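Side-chain contacts in lipid II:glycine glycyltransferase (Staphylococcus aureus, PDB 6SNR), which probably adds the first glycine of the pentaglycine interpeptide bridge to the lysine of lipid II, using glycyl-tRNA as donor: residues A[157-160]-A[161-164]; A[333-336]-A[337-341]. All coordinates share one frame; numbering follows the deposited sequence.

How the contacts relate
Both contacts are local, each made by residues three to five positions apart, and they lie about 13 Å apart, centre to centre. Contact 1 takes in nearly all of the short helix 156-162 and the turn that leaves it; contact 2 is roughly the first half of helix 332-347. Although far apart in sequence, the two touch through apolar side chains: Phe163 CZ reaches Met341 SD at 3.7 Å, and Leu159 CD2 lies 3.9 Å from Tyr338 CE1. The shorter helix is thus laid against the longer one, which in turn rests on a mixed sheet.

Contact 1 (A[157-160]-A[161-164]); sequences DELL and NSFE
Asp157 and Asn161, one helical turn apart, are joined on the exposed side of helix 156-162 by both backbone and side chain. Asn161 N gives a nearly straight bond to Asp157 O, and Asn161 ND2 donates to Asp157 OD2 at 2.9 Å in a more bent one (142° at the hydrogen). The amide nitrogen comes from above the carboxylate, whose plane stands 86° from that of the amide. Asp157 has CG anti to its N (chi1 -161°), which carries the carboxylate along the helix to Asn161. A short acid and a short amide can therefore pair while remaining near solvent.

Further hydrogen bonds close the helix. Ser162 OG donates to Leu159 O at 2.6 Å, in the carbonyl plane and on a lone pair; Ser162 N, 3.1 Å from Leu159 O, arrives instead from well above that plane. Two donors thus hold one carbonyl, and a small hydroxyl suits this place because it folds back onto the main chain. Phe163 N bonds to Leu160 O at 3.1 Å, another i to i-3 link as the helix ends.

The apolar contacts gather round Phe163, whose flat ring covers the backbone of the last turn. Leu159 O and Leu160 CA lie over one face, the latter in a CH-pi contact 4.3 Å from the Phe163 centroid. Branched leucines suit the buried flank: Leu160 CD1 meets Phe163 CD2 at 3.8 Å, while Leu159 CD1 is 4.1 Å from Phe163 CE1.

Beyond the turn, Glu164 N-caps helix 165-177 through OE1 to Asn167 N. Leu160 and Phe163 pack on Val171 of that helix, and Leu159 and Phe163 face helix 332-347, with Trp377 meeting Phe163 edge-to-face.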
loop_
_atom_site.group_PDB
_atom_site.type_symbol
_atom_site.label_atom_id
_atom_site.label_comp_id
_atom_site.label_asym_id
_atom_site.label_seq_id
_atom_site.Cartn_x
_atom_site.Cartn_y
_atom_site.Cartn_z
ATOM N N ASP A 157 13.514 -14.811 -3.171
ATOM C CA ASP A 157 14.544 -14.920 -2.132
ATOM C C ASP A 157 15.185 -13.591 -1.809
ATOM O O ASP A 157 15.350 -13.264 -0.667
ATOM C CB ASP A 157 15.649 -15.937 -2.556
ATOM C CG ASP A 157 16.473 -16.439 -1.374
ATOM O OD1 ASP A 157 15.880 -17.140 -0.507
ATOM O OD2 ASP A 157 17.693 -16.137 -1.283
ATOM N N GLU A 158 15.532 -12.781 -2.813
ATOM C CA GLU A 158 16.120 -11.468 -2.568
ATOM C C GLU A 158 15.153 -10.551 -1.790
ATOM O O GLU A 158 15.563 -9.772 -0.949
ATOM C CB GLU A 158 16.435 -10.766 -3.886
ATOM C CG GLU A 158 17.521 -11.358 -4.780
ATOM C CD GLU A 158 17.622 -10.572 -6.107
ATOM O OE1 GLU A 158 18.644 -9.857 -6.292
ATOM O OE2 GLU A 158 16.671 -10.606 -6.951
ATOM N N LEU A 159 13.880 -10.668 -2.123
ATOM C CA LEU A 159 12.845 -9.840 -1.475
ATOM C C LEU A 159 12.744 -10.187 0.016
ATOM O O LEU A 159 12.856 -9.318 0.886
ATOM C CB LEU A 159 11.510 -10.020 -2.175
ATOM C CG LEU A 159 10.315 -9.247 -1.606
ATOM C CD1 LEU A 159 10.578 -7.735 -1.563
ATOM C CD2 LEU A 159 9.063 -9.588 -2.414
ATOM N N LEU A 160 12.576 -11.490 0.278
ATOM C CA LEU A 160 12.561 -11.986 1.655
ATOM C C LEU A 160 13.844 -11.599 2.414
ATOM O O LEU A 160 13.795 -11.163 3.539
ATOM C CB LEU A 160 12.312 -13.515 1.653
ATOM C CG LEU A 160 12.197 -14.158 3.034
ATOM C CD1 LEU A 160 11.097 -13.582 3.886
ATOM C CD2 LEU A 160 11.996 -15.639 2.834
ATOM N N ASN A 161 15.009 -11.777 1.775
ATOM C CA ASN A 161 16.306 -11.400 2.369
ATOM C C ASN A 161 16.424 -9.933 2.803
ATOM O O ASN A 161 17.149 -9.586 3.773
ATOM C CB ASN A 161 17.457 -11.761 1.389
ATOM C CG ASN A 161 17.658 -13.265 1.195
ATOM O OD1 ASN A 161 17.232 -14.086 2.011
ATOM N ND2 ASN A 161 18.285 -13.628 0.070
ATOM N N SER A 162 15.654 -9.042 2.122
ATOM C CA SER A 162 15.671 -7.612 2.434
ATOM C C SER A 162 14.974 -7.249 3.730
ATOM O O SER A 162 15.234 -6.206 4.293
ATOM C CB SER A 162 15.068 -6.802 1.238
ATOM O OG SER A 162 13.649 -6.889 1.195
ATOM N N PHE A 163 14.081 -8.108 4.248
ATOM C CA PHE A 163 13.417 -7.817 5.505
ATOM C C PHE A 163 14.349 -7.929 6.731
ATOM O O PHE A 163 15.421 -8.590 6.656
ATOM C CB PHE A 163 12.190 -8.719 5.712
ATOM C CG PHE A 163 11.207 -8.757 4.549
ATOM C CD1 PHE A 163 11.121 -7.742 3.580
ATOM C CD2 PHE A 163 10.388 -9.860 4.408
ATOM C CE1 PHE A 163 10.164 -7.841 2.557
ATOM C CE2 PHE A 163 9.505 -9.993 3.404
ATOM C CZ PHE A 163 9.360 -8.947 2.466
ATOM N N GLU A 164 13.945 -7.350 7.843
ATOM C CA GLU A 164 14.750 -7.423 9.035
ATOM C C GLU A 164 14.688 -8.881 9.524
ATOM O O GLU A 164 13.748 -9.618 9.249
ATOM C CB GLU A 164 14.427 -6.322 10.044
ATOM C CG GLU A 164 13.429 -6.500 11.124
ATOM C CD GLU A 164 13.666 -7.636 12.097
ATOM O OE1 GLU A 164 12.746 -8.399 12.063
ATOM O OE2 GLU A 164 14.703 -7.797 12.893
#

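Contact 2 (A[333-336]-A[337-341]); sequences NHHM and QYTMM
His335 O accepts twice from Thr339: from the backbone N at 3.0 Å, and from OG1 at 2.9 Å. The amide lies nearly in line with the carbonyl, whereas the hydroxyl stands above its plane. Threonine suits this place because OG1, set beside its own N (chi1 -59°), faces the carbonyl of the preceding turn, while CG2 lies anti to N. The His335 side chain slants past that of Thr339, with CD2 3.6 Å from Thr339 OG1; its ND1 is hydrogen-bonded to Thr179 OG1.

The neighbouring carbonyls are satisfied by regular helical bonds. Asn333 O receives Gln337 N at 2.9 Å, His334 O the longer but straight bond from Tyr338 N, and Met336 O that from Met340 N. Gln337 is buried, and its OE1 is hydrogen-bonded to Tyr352 OH. Tyr338 OH donates to the backbone O of Asp156.

Met336 and Met340 run side by side in the same direction, Met336 CG lying 3.9 Å from Met340 CE. Both lie on Ala307 of strand 302-312, a small residue that lets the long thioether chains come close to the sheet; Met336 also touches Ser305.

The helix, packed between the sheet and helices 156-162 and 165-177, is the crossover of the beta-alpha-beta unit formed by strand 315-323, helix 332-347 and strand 351-356, within the acetyltransferase-like fold to which the FemABX family is related.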
loop_
_atom_site.group_PDB
_atom_site.type_symbol
_atom_site.label_atom_id
_atom_site.label_comp_id
_atom_site.label_asym_id
_atom_site.label_seq_id
_atom_site.Cartn_x
_atom_site.Cartn_y
_atom_site.Cartn_z
ATOM N N ASN A 333 -1.116 -11.482 8.703
ATOM C CA ASN A 333 -0.622 -10.198 8.132
ATOM C C ASN A 333 0.726 -10.365 7.449
ATOM O O ASN A 333 0.991 -9.760 6.420
ATOM C CB ASN A 333 -0.527 -9.123 9.217
ATOM C CG ASN A 333 -1.893 -8.767 9.808
ATOM O OD1 ASN A 333 -2.101 -8.787 11.017
ATOM N ND2 ASN A 333 -2.820 -8.434 8.951
ATOM N N HIS A 334 1.592 -11.226 7.988
ATOM C CA HIS A 334 2.905 -11.453 7.376
ATOM C C HIS A 334 2.801 -12.209 6.070
ATOM O O HIS A 334 3.504 -11.886 5.091
ATOM C CB HIS A 334 3.810 -12.254 8.352
ATOM C CG HIS A 334 4.097 -11.531 9.620
ATOM N ND1 HIS A 334 3.175 -11.418 10.637
ATOM C CD2 HIS A 334 5.189 -10.858 10.036
ATOM C CE1 HIS A 334 3.698 -10.721 11.623
ATOM N NE2 HIS A 334 4.924 -10.375 11.280
ATOM N N HIS A 335 1.883 -13.181 6.020
ATOM C CA HIS A 335 1.593 -13.895 4.796
ATOM C C HIS A 335 1.042 -12.937 3.727
ATOM O O HIS A 335 1.534 -12.895 2.588
ATOM C CB HIS A 335 0.586 -15.026 5.077
ATOM C CG HIS A 335 0.557 -16.064 4.017
ATOM N ND1 HIS A 335 -0.342 -17.120 4.018
ATOM C CD2 HIS A 335 1.279 -16.191 2.891
ATOM C CE1 HIS A 335 -0.168 -17.839 2.934
ATOM N NE2 HIS A 335 0.820 -17.308 2.239
ATOM N N MET A 336 0.071 -12.137 4.181
ATOM C CA MET A 336 -0.566 -11.095 3.339
ATOM C C MET A 336 0.429 -10.114 2.710
ATOM O O MET A 336 0.435 -9.946 1.457
ATOM C CB MET A 336 -1.601 -10.299 4.142
ATOM C CG MET A 336 -2.659 -9.653 3.254
ATOM S SD MET A 336 -3.929 -8.897 4.289
ATOM C CE MET A 336 -3.102 -7.695 5.265
ATOM N N GLN A 337 1.303 -9.562 3.534
ATOM C CA GLN A 337 2.300 -8.562 3.036
ATOM C C GLN A 337 3.198 -9.139 1.961
ATOM O O GLN A 337 3.372 -8.551 0.889
ATOM C CB GLN A 337 3.162 -7.980 4.134
ATOM C CG GLN A 337 2.432 -7.026 5.054
ATOM C CD GLN A 337 1.956 -5.758 4.343
ATOM O OE1 GLN A 337 2.465 -5.400 3.267
ATOM N NE2 GLN A 337 1.011 -5.054 4.974
ATOM N N TYR A 338 3.806 -10.291 2.226
ATOM C CA TYR A 338 4.737 -10.856 1.275
ATOM C C TYR A 338 4.038 -11.235 -0.038
ATOM O O TYR A 338 4.576 -11.029 -1.118
ATOM C CB TYR A 338 5.427 -12.081 1.946
ATOM C CG TYR A 338 6.491 -12.775 1.109
ATOM C CD1 TYR A 338 7.606 -12.089 0.655
ATOM C CD2 TYR A 338 6.431 -14.147 0.854
ATOM C CE1 TYR A 338 8.626 -12.713 -0.064
ATOM C CE2 TYR A 338 7.455 -14.787 0.137
ATOM C CZ TYR A 338 8.538 -14.056 -0.318
ATOM O OH TYR A 338 9.570 -14.654 -1.026
ATOM N N THR A 339 2.835 -11.824 0.063
ATOM C CA THR A 339 2.019 -12.176 -1.109
ATOM C C THR A 339 1.713 -10.921 -1.968
ATOM O O THR A 339 1.825 -10.980 -3.201
ATOM C CB THR A 339 0.729 -12.895 -0.706
ATOM O OG1 THR A 339 1.077 -14.096 0.021
ATOM C CG2 THR A 339 -0.014 -13.285 -1.916
ATOM N N MET A 340 1.381 -9.825 -1.293
ATOM C CA MET A 340 0.983 -8.589 -1.997
ATOM C C MET A 340 2.178 -7.969 -2.692
ATOM O O MET A 340 2.050 -7.458 -3.820
ATOM C CB MET A 340 0.290 -7.571 -1.061
ATOM C CG MET A 340 -1.120 -8.010 -0.674
ATOM S SD MET A 340 -2.041 -6.775 0.242
ATOM C CE MET A 340 -0.996 -6.538 1.639
ATOM N N MET A 341 3.347 -8.054 -2.076
ATOM C CA MET A 341 4.555 -7.548 -2.707
ATOM C C MET A 341 4.842 -8.333 -3.959
ATOM O O MET A 341 5.170 -7.765 -4.999
ATOM C CB MET A 341 5.728 -7.594 -1.771
ATOM C CG MET A 341 5.682 -6.587 -0.638
ATOM S SD MET A 341 7.092 -6.900 0.469
ATOM C CE MET A 341 6.813 -5.677 1.749
#